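Local coordinates for DUF1611 domain-containing protein (Anabaena variabilis, PDB 2OBN) that is of unknown function but has a P-loop NTPase-like domain beside a Rossmann-like domain, so it probably binds a nucleotide, at residues B[159-164]-B[263-268]; B[236-241]-B[283-288]; B[304-309]-B[318-323]. The protein carries 2 engineered substitutions. All coordinates share one frame; numbering follows the deposited sequence.

All three contacts lie in the P-loop domain and are largely buried. The touching residues of interaction 2 are all buried; interaction 1 has one exposed residue and interaction 3 some partly exposed ones. Interaction 1 is polar and loop to loop, next to a bound phosphate. Interaction 2 sets a turn against helix 279-291. It mixes apolar packing with one backbone-to-phenol bond. The second subunit packs against it but does not touch interactions 1 and 3. Interaction 3 is apolar and joins strand 301-307 to the helix that follows it. Interactions 1 and 2 meet at Gly159 O, which is bonded to Ser236 OG and Tyr286 OH. Interactions 1 and 3 meet at Asn307, bonded to Ile164 and Ala263.

Interaction 1. Residues B[159-164]-B[263-268]; sequences GTDMAI and AGQTHN. With PO4 (phosphate ion), chain G.
The P-loop that follows strand 153-159 meets the loop after strand 256-262 where Asp161 faces Gln265 and Asn268. Gln265 NE2 donates to Asp161 OD2 at 2.8 Å, with an N-H...O angle of 150°. The oxygen is met on its anti side, 20° out of the carboxylate plane. Gln265 NE2 also donates to His267 O at 2.8 Å. Both bonds lie in the amide plane, so they fix its rotation. Gln265 reaches across because its CG is anti to the backbone N (chi1 -167°) and the chain beyond is extended.

Residues Thr160 to Met167 form a variant of the Walker A P-loop, with Thr160 in place of its first glycine and Met167 after Lys166. Ile164 N donates to phosphate O4 at 3.0 Å, and Ala163 N makes a weak bond to O1. Gly165, Lys166 and Met167 complete the grip. The ion, probably from the crystallisation liquor, probably marks the site of a nucleotide phosphate.

Asp161 OD1 accepts from Met162 N at 2.8 Å, from above the carboxylate plane. One water joins Thr160 OG1 to Gln265 OE1. Another donates to Thr160 O and accepts from Asn268 ND2, while Asn268 OD1 is bonded to Asn271 N.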
ATOM      1  N   GLY B 159     -10.684  11.485   2.723  1.00 38.20           N
ATOM      2  CA  GLY B 159     -11.249  12.368   1.704  1.00 38.15           C
ATOM      3  C   GLY B 159     -11.969  11.755   0.523  1.00 38.50           C
ATOM      4  O   GLY B 159     -11.819  10.568   0.210  1.00 37.64           O
ATOM      5  N   THR B 160     -12.756  12.599  -0.148  1.00 38.37           N
ATOM      6  CA  THR B 160     -13.480  12.194  -1.375  1.00 38.18           C
ATOM      7  C   THR B 160     -12.560  12.247  -2.602  1.00 38.78           C
ATOM      8  O   THR B 160     -12.947  11.795  -3.673  1.00 40.59           O
ATOM      9  CB  THR B 160     -14.727  13.052  -1.633  1.00 34.82           C
ATOM     10  OG1 THR B 160     -14.363  14.431  -1.696  1.00 36.82           O
ATOM     11  CG2 THR B 160     -15.699  12.895  -0.555  1.00 35.96           C
ATOM     12  N   ASP B 161     -11.352  12.801  -2.436  1.00 39.04           N
ATOM     13  CA  ASP B 161     -10.353  12.888  -3.498  1.00 40.00           C
ATOM     14  C   ASP B 161      -9.042  13.310  -2.811  1.00 41.41           C
ATOM     15  O   ASP B 161      -8.986  13.482  -1.587  1.00 39.25           O
ATOM     16  CB  ASP B 161     -10.786  13.902  -4.588  1.00 39.37           C
ATOM     17  CG  ASP B 161      -9.999  13.779  -5.913  1.00 40.36           C
ATOM     18  OD1 ASP B 161      -9.116  12.897  -6.055  1.00 41.40           O
ATOM     19  OD2 ASP B 161     -10.269  14.600  -6.825  1.00 37.85           O
HETATM   20  N   MSE B 162      -7.988  13.431  -3.604  1.00 42.95           N
HETATM   21  CA  MSE B 162      -6.693  13.888  -3.148  1.00 46.03           C
HETATM   22  C   MSE B 162      -6.544  15.378  -3.398  1.00 43.49           C
HETATM   23  O   MSE B 162      -7.229  15.934  -4.265  1.00 41.75           O
HETATM   24  CB  MSE B 162      -5.614  13.141  -3.904  1.00 43.71           C
HETATM   25  CG  MSE B 162      -5.544  11.705  -3.442  1.00 51.42           C
HETATM   26 SE   MSE B 162      -4.543  10.558  -4.558  0.75 64.01          SE
HETATM   27  CE  MSE B 162      -2.939  11.646  -4.739  1.00 63.21           C
ATOM     28  N   ALA B 163      -5.636  16.001  -2.636  1.00 41.52           N
ATOM     29  CA  ALA B 163      -5.347  17.426  -2.739  1.00 40.63           C
ATOM     30  C   ALA B 163      -6.588  18.275  -2.524  1.00 39.46           C
ATOM     31  O   ALA B 163      -6.874  19.123  -3.345  1.00 39.82           O
ATOM     32  CB  ALA B 163      -4.690  17.758  -4.091  1.00 39.57           C
ATOM     33  N   ILE B 164      -7.311  18.037  -1.422  1.00 39.05           N
ATOM     34  CA  ILE B 164      -8.538  18.790  -1.105  1.00 38.05           C
ATOM     35  C   ILE B 164      -8.534  19.499   0.238  1.00 38.70           C
ATOM     36  O   ILE B 164      -9.515  20.174   0.590  1.00 40.88           O
ATOM     37  CB  ILE B 164      -9.809  17.915  -1.212  1.00 39.78           C
ATOM     38  CG1 ILE B 164      -9.733  16.715  -0.262  1.00 36.96           C
ATOM     39  CG2 ILE B 164     -10.024  17.457  -2.682  1.00 38.81           C
ATOM     40  CD1 ILE B 164     -10.989  15.901  -0.239  1.00 36.30           C
ATOM     41  N   ALA B 263     -16.696  21.205  -1.947  1.00 40.12           N
ATOM     42  CA  ALA B 263     -18.067  21.500  -2.309  1.00 39.58           C
ATOM     43  C   ALA B 263     -18.236  21.549  -3.826  1.00 39.90           C
ATOM     44  O   ALA B 263     -17.473  22.224  -4.529  1.00 38.99           O
ATOM     45  CB  ALA B 263     -18.504  22.835  -1.680  1.00 39.85           C
ATOM     46  N   GLY B 264     -19.220  20.793  -4.322  1.00 39.95           N
ATOM     47  CA  GLY B 264     -19.565  20.779  -5.747  1.00 39.20           C
ATOM     48  C   GLY B 264     -18.813  19.780  -6.607  1.00 39.81           C
ATOM     49  O   GLY B 264     -19.192  19.569  -7.748  1.00 40.43           O
ATOM     50  N   GLN B 265     -17.757  19.157  -6.090  1.00 38.79           N
ATOM     51  CA  GLN B 265     -17.010  18.207  -6.907  1.00 38.37           C
ATOM     52  C   GLN B 265     -17.796  16.911  -7.047  1.00 38.51           C
ATOM     53  O   GLN B 265     -18.232  16.340  -6.049  1.00 38.12           O
ATOM     54  CB  GLN B 265     -15.642  17.932  -6.307  1.00 38.55           C
ATOM     55  CG  GLN B 265     -14.726  17.218  -7.264  1.00 37.17           C
ATOM     56  CD  GLN B 265     -13.389  16.940  -6.666  1.00 38.95           C
ATOM     57  OE1 GLN B 265     -12.965  17.631  -5.744  1.00 44.93           O
ATOM     58  NE2 GLN B 265     -12.701  15.919  -7.178  1.00 36.43           N
ATOM     59  N   THR B 266     -17.974  16.462  -8.291  1.00 38.69           N
ATOM     60  CA  THR B 266     -18.744  15.251  -8.582  1.00 38.90           C
ATOM     61  C   THR B 266     -17.921  14.104  -9.170  1.00 38.30           C
ATOM     62  O   THR B 266     -18.403  12.983  -9.253  1.00 36.73           O
ATOM     63  CB  THR B 266     -19.929  15.576  -9.529  1.00 39.15           C
ATOM     64  OG1 THR B 266     -19.442  16.093 -10.777  1.00 41.18           O
ATOM     65  CG2 THR B 266     -20.850  16.610  -8.884  1.00 36.92           C
ATOM     66  N   HIS B 267     -16.675  14.371  -9.555  1.00 39.17           N
ATOM     67  CA  HIS B 267     -15.829  13.351 -10.166  1.00 37.60           C
ATOM     68  C   HIS B 267     -14.390  13.502  -9.698  1.00 37.93           C
ATOM     69  O   HIS B 267     -13.959  14.589  -9.285  1.00 36.82           O
ATOM     70  CB  HIS B 267     -15.870  13.479 -11.701  1.00 39.13           C
ATOM     71  CG  HIS B 267     -17.223  13.252 -12.314  1.00 39.69           C
ATOM     72  ND1 HIS B 267     -18.155  14.260 -12.466  1.00 39.98           N
ATOM     73  CD2 HIS B 267     -17.788  12.137 -12.838  1.00 39.44           C
ATOM     74  CE1 HIS B 267     -19.239  13.771 -13.044  1.00 36.72           C
ATOM     75  NE2 HIS B 267     -19.040  12.487 -13.286  1.00 35.77           N
ATOM     76  N   ASN B 268     -13.647  12.398  -9.746  1.00 38.57           N
ATOM     77  CA  ASN B 268     -12.236  12.391  -9.383  1.00 36.29           C
ATOM     78  C   ASN B 268     -11.513  13.426 -10.263  1.00 36.92           C
ATOM     79  O   ASN B 268     -11.858  13.607 -11.435  1.00 36.54           O
ATOM     80  CB  ASN B 268     -11.683  10.991  -9.627  1.00 36.41           C
ATOM     81  CG  ASN B 268     -10.242  10.845  -9.223  1.00 37.33           C
ATOM     82  OD1 ASN B 268      -9.376  10.702 -10.075  1.00 38.75           O
ATOM     83  ND2 ASN B 268      -9.971  10.874  -7.915  1.00 31.82           N
TER
HETATM   84  P   PO4 G 349      -4.561  17.026   0.850  1.00 27.85           P
HETATM   85  O1  PO4 G 349      -3.693  16.296  -0.156  1.00 27.84           O
HETATM   86  O2  PO4 G 349      -3.994  16.813   2.248  1.00 26.33           O
HETATM   87  O3  PO4 G 349      -4.533  18.500   0.595  1.00 19.68           O
HETATM   88  O4  PO4 G 349      -5.981  16.541   0.817  1.00 21.07           O
HETATM   89  O   HOH W   1     -13.440  16.599  -3.157  1.00 22.47           O
HETATM   90  O   HOH W   2     -12.468  11.222  -6.364  1.00 22.69           O

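Interaction 2. Residues B[236-241]-B[283-288]; sequences SLLHPG and IRLYET
Leu285 is the first residue of helix segment 283-288 to touch the turn at 236-241. Its CD2 methyl lies 3.8 Å from Leu237 CB and 3.7 Å from Leu238 CD2. Leu238 and Leu285 run past each other in opposite directions, so they meet alongside. Gly292 of the second subunit packs on both of them, and Leu237 O is hydrogen-bonded to Arg250 of the second subunit, which places this edge of the contact at the dimer interface.

Tyr286 comes next and carries the polar part. Its CG lies beside the backbone N, anti to the carbonyl carbon (chi1 -80°), which carries the ring toward the turn. Its side chain and that of Leu237 approach from opposite directions. Leu237 CD1 sits over one face of the Tyr286 ring, 3.8 Å from the centroid and offset toward the rim, in a CH-pi contact. Leu237 CD1 comes closest to Tyr286 CE1, at 3.4 Å. The phenol end accepts from Leu237 N; the distance from Tyr286 OH is 3.0 Å and the bond is nearly straight at 171°.

The turn is a type I beta turn from Ser236 to His239, begun by an ST turn in which Leu238 N donates to Ser236 OG at 3.0 Å. Ser236 OG and Tyr286 OH are both also bonded to Gly159 O, at the start of the P-loop, so each hydroxyl has two partners.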
ATOM      1  N   SER B 236      -7.556   8.513  -1.262  1.00 41.02           N
ATOM      2  CA  SER B 236      -9.000   8.436  -1.205  1.00 40.16           C
ATOM      3  C   SER B 236      -9.458   7.079  -1.685  1.00 39.24           C
ATOM      4  O   SER B 236      -8.949   6.571  -2.688  1.00 39.80           O
ATOM      5  CB  SER B 236      -9.643   9.476  -2.124  1.00 40.22           C
ATOM      6  OG  SER B 236     -11.051   9.275  -2.164  1.00 40.59           O
ATOM      7  N   LEU B 237     -10.463   6.517  -1.019  1.00 37.55           N
ATOM      8  CA  LEU B 237     -11.030   5.250  -1.459  1.00 38.89           C
ATOM      9  C   LEU B 237     -11.846   5.403  -2.753  1.00 38.01           C
ATOM     10  O   LEU B 237     -12.356   4.416  -3.260  1.00 37.14           O
ATOM     11  CB  LEU B 237     -11.898   4.636  -0.348  1.00 39.91           C
ATOM     12  CG  LEU B 237     -11.177   4.207   0.935  1.00 41.79           C
ATOM     13  CD1 LEU B 237     -12.201   3.704   1.935  1.00 40.41           C
ATOM     14  CD2 LEU B 237     -10.132   3.150   0.666  1.00 43.22           C
ATOM     15  N   LEU B 238     -11.990   6.643  -3.244  1.00 37.05           N
ATOM     16  CA  LEU B 238     -12.724   6.958  -4.460  1.00 38.30           C
ATOM     17  C   LEU B 238     -11.788   7.171  -5.650  1.00 38.54           C
ATOM     18  O   LEU B 238     -12.232   7.212  -6.791  1.00 37.11           O
ATOM     19  CB  LEU B 238     -13.569   8.224  -4.260  1.00 37.31           C
ATOM     20  CG  LEU B 238     -14.487   8.263  -3.047  1.00 35.65           C
ATOM     21  CD1 LEU B 238     -15.314   9.524  -3.055  1.00 33.48           C
ATOM     22  CD2 LEU B 238     -15.385   7.026  -3.013  1.00 38.54           C
ATOM     23  N   HIS B 239     -10.490   7.297  -5.366  1.00 39.09           N
ATOM     24  CA  HIS B 239      -9.489   7.479  -6.390  1.00 37.58           C
ATOM     25  C   HIS B 239      -9.034   6.092  -6.852  1.00 36.58           C
ATOM     26  O   HIS B 239      -8.621   5.285  -6.021  1.00 35.27           O
ATOM     27  CB  HIS B 239      -8.336   8.278  -5.810  1.00 38.39           C
ATOM     28  CG  HIS B 239      -7.343   8.730  -6.824  1.00 38.14           C
ATOM     29  ND1 HIS B 239      -6.646   7.847  -7.619  1.00 37.78           N
ATOM     30  CD2 HIS B 239      -6.883   9.965  -7.132  1.00 36.75           C
ATOM     31  CE1 HIS B 239      -5.816   8.523  -8.395  1.00 39.38           C
ATOM     32  NE2 HIS B 239      -5.944   9.810  -8.122  1.00 36.98           N
ATOM     33  N   PRO B 240      -9.098   5.814  -8.184  1.00 38.01           N
ATOM     34  CA  PRO B 240      -8.754   4.481  -8.729  1.00 37.64           C
ATOM     35  C   PRO B 240      -7.297   4.008  -8.589  1.00 37.53           C
ATOM     36  O   PRO B 240      -7.012   2.832  -8.818  1.00 37.46           O
ATOM     37  CB  PRO B 240      -9.093   4.621 -10.220  1.00 38.21           C
ATOM     38  CG  PRO B 240      -9.004   6.060 -10.489  1.00 36.12           C
ATOM     39  CD  PRO B 240      -9.474   6.745  -9.267  1.00 35.16           C
ATOM     40  N   GLY B 241      -6.383   4.908  -8.262  1.00 38.35           N
ATOM     41  CA  GLY B 241      -4.970   4.551  -8.121  1.00 39.65           C
ATOM     42  C   GLY B 241      -4.401   4.673  -6.721  1.00 39.69           C
ATOM     43  O   GLY B 241      -3.223   4.361  -6.516  1.00 42.45           O
ATOM     44  N   ILE B 283     -19.613   8.119   3.360  1.00 38.72           N
ATOM     45  CA  ILE B 283     -19.530   7.892   4.825  1.00 39.55           C
ATOM     46  C   ILE B 283     -19.650   6.406   5.171  1.00 39.81           C
ATOM     47  O   ILE B 283     -18.868   5.884   5.972  1.00 40.80           O
ATOM     48  CB  ILE B 283     -20.599   8.706   5.573  1.00 39.68           C
ATOM     49  CG1 ILE B 283     -20.238  10.203   5.520  1.00 40.35           C
ATOM     50  CG2 ILE B 283     -20.746   8.227   7.016  1.00 38.98           C
ATOM     51  CD1 ILE B 283     -21.415  11.133   5.731  1.00 42.31           C
ATOM     52  N   ARG B 284     -20.622   5.734   4.563  1.00 39.05           N
ATOM     53  CA  ARG B 284     -20.820   4.297   4.764  1.00 40.93           C
ATOM     54  C   ARG B 284     -19.565   3.500   4.327  1.00 39.68           C
ATOM     55  O   ARG B 284     -19.090   2.620   5.046  1.00 37.55           O
ATOM     56  CB  ARG B 284     -22.058   3.836   3.991  1.00 41.37           C
ATOM     57  CG  ARG B 284     -22.499   2.415   4.296  1.00 46.38           C
ATOM     58  N   LEU B 285     -19.020   3.835   3.161  1.00 38.30           N
ATOM     59  CA  LEU B 285     -17.801   3.191   2.676  1.00 38.58           C
ATOM     60  C   LEU B 285     -16.673   3.266   3.726  1.00 38.14           C
ATOM     61  O   LEU B 285     -16.172   2.224   4.186  1.00 35.73           O
ATOM     62  CB  LEU B 285     -17.356   3.820   1.352  1.00 38.85           C
ATOM     63  CG  LEU B 285     -15.969   3.467   0.795  1.00 38.51           C
ATOM     64  CD1 LEU B 285     -15.855   1.996   0.473  1.00 39.91           C
ATOM     65  CD2 LEU B 285     -15.692   4.337  -0.424  1.00 37.25           C
ATOM     66  N   TYR B 286     -16.296   4.479   4.129  1.00 36.82           N
ATOM     67  CA  TYR B 286     -15.228   4.626   5.140  1.00 37.85           C
ATOM     68  C   TYR B 286     -15.525   3.919   6.465  1.00 38.25           C
ATOM     69  O   TYR B 286     -14.641   3.270   7.050  1.00 38.88           O
ATOM     70  CB  TYR B 286     -14.865   6.104   5.373  1.00 38.79           C
ATOM     71  CG  TYR B 286     -13.947   6.651   4.292  1.00 38.36           C
ATOM     72  CD1 TYR B 286     -12.607   6.332   4.301  1.00 41.72           C
ATOM     73  CD2 TYR B 286     -14.414   7.458   3.265  1.00 41.55           C
ATOM     74  CE1 TYR B 286     -11.750   6.793   3.335  1.00 40.05           C
ATOM     75  CE2 TYR B 286     -13.537   7.940   2.270  1.00 40.22           C
ATOM     76  CZ  TYR B 286     -12.203   7.589   2.330  1.00 38.54           C
ATOM     77  OH  TYR B 286     -11.281   8.022   1.404  1.00 40.26           O
ATOM     78  N   GLU B 287     -16.763   4.013   6.931  1.00 38.26           N
ATOM     79  CA  GLU B 287     -17.121   3.376   8.196  1.00 39.29           C
ATOM     80  C   GLU B 287     -16.998   1.860   8.124  1.00 39.82           C
ATOM     81  O   GLU B 287     -16.501   1.226   9.068  1.00 40.43           O
ATOM     82  CB  GLU B 287     -18.505   3.821   8.676  1.00 35.89           C
ATOM     83  CG  GLU B 287     -18.476   5.243   9.224  1.00 39.76           C
ATOM     84  CD  GLU B 287     -19.823   5.743   9.734  1.00 39.79           C
ATOM     85  OE1 GLU B 287     -20.854   5.068   9.501  1.00 42.68           O
ATOM     86  OE2 GLU B 287     -19.842   6.831  10.352  1.00 39.15           O
ATOM     87  N   THR B 288     -17.442   1.296   7.005  1.00 39.22           N
ATOM     88  CA  THR B 288     -17.382  -0.143   6.768  1.00 38.57           C
ATOM     89  C   THR B 288     -15.928  -0.615   6.693  1.00 37.41           C
ATOM     90  O   THR B 288     -15.605  -1.681   7.239  1.00 35.20           O
ATOM     91  CB  THR B 288     -18.180  -0.522   5.487  1.00 39.14           C
ATOM     92  OG1 THR B 288     -19.579  -0.283   5.714  1.00 39.29           O
ATOM     93  CG2 THR B 288     -17.989  -1.998   5.100  1.00 42.89           C
TER

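Interaction 3. Residues B[304-309]-B[318-323]; sequences IALNTA and EAIAHT
Leu306 points from strand 301-307 toward helix 313-327, and its CD2 methyl does most of the touching. Its CG is anti to the backbone N (chi1 -163°), which carries the branch out toward the helix. Leu306 CD2 rests on the helix backbone, 3.5 Å from Ala319 C. Around Leu306 CD2 lie Ala319 CB at 3.8 Å, Ile320 CG1 at 3.9 Å and Thr323 OG1 at 3.4 Å. The methyl sits over the helix surface where Ala319, Ile320 and Thr323 meet.

Thr323 meets the strand with two different branches. Its hydroxyl is turned to Leu306 and its methyl to Ile304, with Thr323 CG2 3.7 Å from Ile304 CD1 and 3.8 Å from Ile304 CG2. Both leucine and isoleucine cross the threonine at a slant.

The hydroxyl is not left without a polar partner in this apolar setting. Thr323 OG1 donates to Ala319 O at 2.9 Å, from above the carbonyl plane. Thr323 N reaches the same oxygen from the other face.

Cys331 also packs on Leu306, Ile320 and Thr323, and Leu279 on Ile304 and Thr323. The strand and helix axes are 9.6 Å apart and run roughly antiparallel, at 148°. This is the packing of a beta-alpha-beta crossover, in which helix 313-327 links the parallel neighbours 301-307 and 331-332.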
ATOM      1  N   ILE B 304     -18.035  16.596   8.656  1.00 37.48           N
ATOM      2  CA  ILE B 304     -17.511  16.836   7.348  1.00 38.00           C
ATOM      3  C   ILE B 304     -16.799  18.176   7.304  1.00 38.21           C
ATOM      4  O   ILE B 304     -17.351  19.183   7.730  1.00 38.67           O
ATOM      5  CB  ILE B 304     -18.668  16.748   6.308  1.00 39.31           C
ATOM      6  CG1 ILE B 304     -19.178  15.298   6.259  1.00 41.94           C
ATOM      7  CG2 ILE B 304     -18.195  17.202   4.911  1.00 41.68           C
ATOM      8  CD1 ILE B 304     -20.415  15.090   5.487  1.00 47.77           C
ATOM      9  N   ALA B 305     -15.556  18.164   6.816  1.00 38.43           N
ATOM     10  CA  ALA B 305     -14.773  19.377   6.584  1.00 37.58           C
ATOM     11  C   ALA B 305     -14.934  19.750   5.093  1.00 39.00           C
ATOM     12  O   ALA B 305     -14.309  19.166   4.205  1.00 38.28           O
ATOM     13  CB  ALA B 305     -13.340  19.169   6.940  1.00 36.89           C
ATOM     14  N   LEU B 306     -15.774  20.741   4.836  1.00 38.63           N
ATOM     15  CA  LEU B 306     -16.104  21.145   3.485  1.00 39.40           C
ATOM     16  C   LEU B 306     -15.153  22.214   2.948  1.00 38.62           C
ATOM     17  O   LEU B 306     -15.051  23.298   3.518  1.00 37.39           O
ATOM     18  CB  LEU B 306     -17.551  21.657   3.472  1.00 38.67           C
ATOM     19  CG  LEU B 306     -18.265  21.762   2.134  1.00 41.91           C
ATOM     20  CD1 LEU B 306     -18.450  20.395   1.455  1.00 43.50           C
ATOM     21  CD2 LEU B 306     -19.624  22.430   2.356  1.00 41.46           C
ATOM     22  N   ASN B 307     -14.451  21.903   1.857  1.00 38.29           N
ATOM     23  CA  ASN B 307     -13.560  22.868   1.226  1.00 37.86           C
ATOM     24  C   ASN B 307     -14.430  23.712   0.292  1.00 38.26           C
ATOM     25  O   ASN B 307     -14.913  23.222  -0.738  1.00 36.48           O
ATOM     26  CB  ASN B 307     -12.403  22.144   0.512  1.00 38.83           C
ATOM     27  CG  ASN B 307     -11.414  23.096  -0.179  1.00 38.93           C
ATOM     28  OD1 ASN B 307     -11.709  24.256  -0.411  1.00 40.11           O
ATOM     29  ND2 ASN B 307     -10.235  22.575  -0.527  1.00 38.93           N
ATOM     30  N   THR B 308     -14.644  24.969   0.693  1.00 38.48           N
ATOM     31  CA  THR B 308     -15.459  25.930  -0.045  1.00 37.43           C
ATOM     32  C   THR B 308     -14.652  27.109  -0.585  1.00 38.51           C
ATOM     33  O   THR B 308     -15.234  28.094  -1.009  1.00 37.61           O
ATOM     34  CB  THR B 308     -16.540  26.548   0.874  1.00 38.58           C
ATOM     35  OG1 THR B 308     -15.913  27.371   1.875  1.00 33.02           O
ATOM     36  CG2 THR B 308     -17.415  25.476   1.541  1.00 37.07           C
ATOM     37  N   ALA B 309     -13.324  26.999  -0.616  1.00 39.74           N
ATOM     38  CA  ALA B 309     -12.456  28.128  -1.006  1.00 39.96           C
ATOM     39  C   ALA B 309     -12.803  28.818  -2.319  1.00 39.78           C
ATOM     40  O   ALA B 309     -12.606  30.032  -2.471  1.00 40.73           O
ATOM     41  CB  ALA B 309     -10.989  27.684  -1.014  1.00 41.62           C
ATOM     42  N   GLU B 318     -24.211  28.351   2.441  1.00 37.89           N
ATOM     43  CA  GLU B 318     -25.275  27.503   1.877  1.00 38.26           C
ATOM     44  C   GLU B 318     -24.774  26.074   1.658  1.00 37.79           C
ATOM     45  O   GLU B 318     -25.462  25.105   1.988  1.00 38.09           O
ATOM     46  CB  GLU B 318     -25.811  28.052   0.559  1.00 37.08           C
ATOM     47  CG  GLU B 318     -26.758  29.188   0.733  1.00 45.28           C
ATOM     48  CD  GLU B 318     -27.460  29.588  -0.558  1.00 51.79           C
ATOM     49  OE1 GLU B 318     -26.940  29.292  -1.665  1.00 54.81           O
ATOM     50  OE2 GLU B 318     -28.542  30.207  -0.449  1.00 53.28           O
ATOM     51  N   ALA B 319     -23.579  25.944   1.101  1.00 37.26           N
ATOM     52  CA  ALA B 319     -23.007  24.616   0.853  1.00 37.64           C
ATOM     53  C   ALA B 319     -22.871  23.830   2.173  1.00 37.35           C
ATOM     54  O   ALA B 319     -23.196  22.649   2.233  1.00 38.55           O
ATOM     55  CB  ALA B 319     -21.676  24.738   0.131  1.00 36.43           C
ATOM     56  N   ILE B 320     -22.420  24.505   3.222  1.00 37.00           N
ATOM     57  CA  ILE B 320     -22.312  23.915   4.548  1.00 37.35           C
ATOM     58  C   ILE B 320     -23.686  23.471   5.049  1.00 38.29           C
ATOM     59  O   ILE B 320     -23.835  22.355   5.532  1.00 38.56           O
ATOM     60  CB  ILE B 320     -21.684  24.894   5.551  1.00 35.75           C
ATOM     61  CG1 ILE B 320     -20.207  25.070   5.225  1.00 36.20           C
ATOM     62  CG2 ILE B 320     -21.836  24.365   6.975  1.00 36.14           C
ATOM     63  CD1 ILE B 320     -19.513  26.178   6.001  1.00 40.27           C
ATOM     64  N   ALA B 321     -24.679  24.347   4.914  1.00 39.39           N
ATOM     65  CA  ALA B 321     -26.049  24.041   5.322  1.00 40.09           C
ATOM     66  C   ALA B 321     -26.596  22.836   4.564  1.00 40.12           C
ATOM     67  O   ALA B 321     -27.256  21.976   5.147  1.00 41.00           O
ATOM     68  CB  ALA B 321     -26.964  25.267   5.120  1.00 38.72           C
ATOM     69  N   HIS B 322     -26.318  22.783   3.266  1.00 41.27           N
ATOM     70  CA  HIS B 322     -26.759  21.671   2.406  1.00 42.35           C
ATOM     71  C   HIS B 322     -26.112  20.349   2.808  1.00 40.23           C
ATOM     72  O   HIS B 322     -26.757  19.318   2.808  1.00 40.94           O
ATOM     73  CB  HIS B 322     -26.429  21.979   0.932  1.00 43.44           C
ATOM     74  CG  HIS B 322     -26.855  20.904  -0.024  1.00 48.32           C
ATOM     75  ND1 HIS B 322     -28.103  20.883  -0.613  1.00 51.21           N
ATOM     76  CD2 HIS B 322     -26.199  19.813  -0.494  1.00 48.14           C
ATOM     77  CE1 HIS B 322     -28.200  19.820  -1.396  1.00 52.04           C
ATOM     78  NE2 HIS B 322     -27.060  19.153  -1.339  1.00 49.13           N
ATOM     79  N   THR B 323     -24.825  20.392   3.126  1.00 40.65           N
ATOM     80  CA  THR B 323     -24.077  19.196   3.540  1.00 40.73           C
ATOM     81  C   THR B 323     -24.613  18.611   4.855  1.00 40.31           C
ATOM     82  O   THR B 323     -24.656  17.406   5.023  1.00 41.62           O
ATOM     83  CB  THR B 323     -22.581  19.524   3.698  1.00 39.83           C
ATOM     84  OG1 THR B 323     -22.074  20.010   2.452  1.00 38.38           O
ATOM     85  CG2 THR B 323     -21.782  18.297   4.143  1.00 39.33           C
TER